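Local atomic coordinates of ORF59 (Human herpesvirus 8, PDB entry 3HSL), a protein that serves as the processivity factor of the viral DNA polymerase in lytic replication, stimulating its activity and probably holding it on the template as a sliding clamp. Residues 195-200 with 208-213. Numbering follows the deposited sequence.
Sequences TVTVSV and TFSLGG
A beta hairpin pairs strands 195-201 and 206-211, and four backbone hydrogen bonds lace its arms together across Thr197-Ser210 and Ser199-Thr208. Thr197 and Ser210 exchange two of them, Thr197 N to Ser210 O and Ser210 N to Thr197 O, both 2.9 Å. Ser199 and Thr208 do the same, Thr208 N giving to Ser199 O at 3.0 Å and Ser199 N to Thr208 O at 3.1 Å. Between these lies the non-hydrogen-bonded pair Val198-Phe209, their side chains side by side on the buried face. Val198 turns CG1 anti to its own N (chi1 -170°), bringing it 3.6 Å from Phe209 CE1, obliquely to the ring. On that same face Val196 CG2 meets Leu211 CD1 at 3.9 Å. Strands 248-253 and 214-222 flank the hairpin and continue this antiparallel part of the clamp-like fold. Trp276 and Leu274 of strand 270-276 rest on Val198 and Phe209 respectively. The other face, partly exposed, is polar: Thr197 OG1 lies 3.4 Å from Ser210 CB, while the hydroxyls Ser199 OG and Thr208 OG1 stay 3.7 Å apart. Thr197 also touches Leu249 and Arg251 of strand 248-253.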
loop_
_atom_site.group_PDB
_atom_site.type_symbol
_atom_site.label_atom_id
_atom_site.label_comp_id
_atom_site.label_asym_id
_atom_site.label_seq_id
_atom_site.Cartn_x
_atom_site.Cartn_y
_atom_site.Cartn_z
ATOM N N THR A 195 -14.103 5.113 -28.902
ATOM C CA THR A 195 -12.929 5.537 -29.636
ATOM C C THR A 195 -13.182 7.026 -29.935
ATOM O O THR A 195 -14.281 7.397 -30.337
ATOM C CB THR A 195 -12.700 4.737 -30.953
ATOM O OG1 THR A 195 -13.410 5.329 -32.033
ATOM C CG2 THR A 195 -13.042 3.253 -30.800
ATOM N N VAL A 196 -12.173 7.870 -29.734
ATOM C CA VAL A 196 -12.324 9.290 -30.013
ATOM C C VAL A 196 -11.485 9.548 -31.242
ATOM O O VAL A 196 -10.343 9.091 -31.308
ATOM C CB VAL A 196 -11.692 10.168 -28.944
ATOM C CG1 VAL A 196 -12.254 11.577 -29.061
ATOM C CG2 VAL A 196 -11.990 9.643 -27.574
ATOM N N THR A 197 -12.019 10.267 -32.225
ATOM C CA THR A 197 -11.194 10.550 -33.371
ATOM C C THR A 197 -10.706 11.982 -33.106
ATOM O O THR A 197 -11.489 12.838 -32.733
ATOM C CB THR A 197 -11.929 10.403 -34.703
ATOM O OG1 THR A 197 -12.740 11.550 -34.930
ATOM C CG2 THR A 197 -12.783 9.138 -34.736
ATOM N N VAL A 198 -9.409 12.222 -33.297
ATOM C CA VAL A 198 -8.763 13.513 -33.092
ATOM C C VAL A 198 -8.223 13.871 -34.464
ATOM O O VAL A 198 -7.491 13.094 -35.049
ATOM C CB VAL A 198 -7.561 13.362 -32.151
ATOM C CG1 VAL A 198 -7.016 14.721 -31.719
ATOM C CG2 VAL A 198 -7.949 12.566 -30.893
ATOM N N SER A 199 -8.559 15.025 -35.006
ATOM C CA SER A 199 -8.033 15.349 -36.325
ATOM C C SER A 199 -7.463 16.746 -36.351
ATOM O O SER A 199 -7.761 17.558 -35.474
ATOM C CB SER A 199 -9.084 15.173 -37.422
ATOM O OG SER A 199 -10.162 16.047 -37.223
ATOM N N VAL A 200 -6.644 17.024 -37.354
ATOM C CA VAL A 200 -6.022 18.313 -37.467
ATOM C C VAL A 200 -6.126 18.721 -38.907
ATOM O O VAL A 200 -5.792 17.951 -39.813
ATOM C CB VAL A 200 -4.520 18.266 -37.059
ATOM C CG1 VAL A 200 -3.904 19.645 -37.085
ATOM C CG2 VAL A 200 -4.354 17.710 -35.671
ATOM N N THR A 208 -10.062 18.887 -34.053
ATOM C CA THR A 208 -11.376 18.597 -33.507
ATOM C C THR A 208 -11.422 17.224 -32.827
ATOM O O THR A 208 -10.847 16.253 -33.313
ATOM C CB THR A 208 -12.505 18.748 -34.573
ATOM O OG1 THR A 208 -12.894 17.495 -35.121
ATOM C CG2 THR A 208 -12.117 19.723 -35.660
ATOM N N PHE A 209 -12.112 17.167 -31.692
ATOM C CA PHE A 209 -12.268 15.930 -30.928
ATOM C C PHE A 209 -13.684 15.470 -31.211
ATOM O O PHE A 209 -14.640 16.183 -30.938
ATOM C CB PHE A 209 -11.961 16.164 -29.446
ATOM C CG PHE A 209 -10.516 16.550 -29.184
ATOM C CD1 PHE A 209 -9.585 15.590 -28.758
ATOM C CD2 PHE A 209 -10.078 17.864 -29.363
ATOM C CE1 PHE A 209 -8.234 15.933 -28.510
ATOM C CE2 PHE A 209 -8.733 18.225 -29.121
ATOM C CZ PHE A 209 -7.807 17.254 -28.693
ATOM N N SER A 210 -13.801 14.274 -31.769
ATOM C CA SER A 210 -15.087 13.714 -32.163
ATOM C C SER A 210 -15.362 12.374 -31.528
ATOM O O SER A 210 -14.557 11.431 -31.614
ATOM C CB SER A 210 -15.169 13.591 -33.691
ATOM O OG SER A 210 -16.387 12.982 -34.072
ATOM N N LEU A 211 -16.519 12.294 -30.892
ATOM C CA LEU A 211 -16.859 11.088 -30.183
ATOM C C LEU A 211 -18.375 10.890 -30.160
ATOM O O LEU A 211 -19.138 11.849 -30.004
ATOM C CB LEU A 211 -16.297 11.269 -28.775
ATOM C CG LEU A 211 -16.050 10.154 -27.784
ATOM C CD1 LEU A 211 -15.527 10.855 -26.560
ATOM C CD2 LEU A 211 -17.299 9.393 -27.450
ATOM N N GLY A 212 -18.815 9.644 -30.313
ATOM C CA GLY A 212 -20.243 9.365 -30.338
ATOM C C GLY A 212 -20.739 10.290 -31.421
ATOM O O GLY A 212 -20.296 10.188 -32.574
ATOM N N GLY A 213 -21.646 11.196 -31.061
ATOM C CA GLY A 213 -22.197 12.164 -32.017
ATOM C C GLY A 213 -21.965 13.622 -31.640
ATOM O O GLY A 213 -22.732 14.485 -32.041
#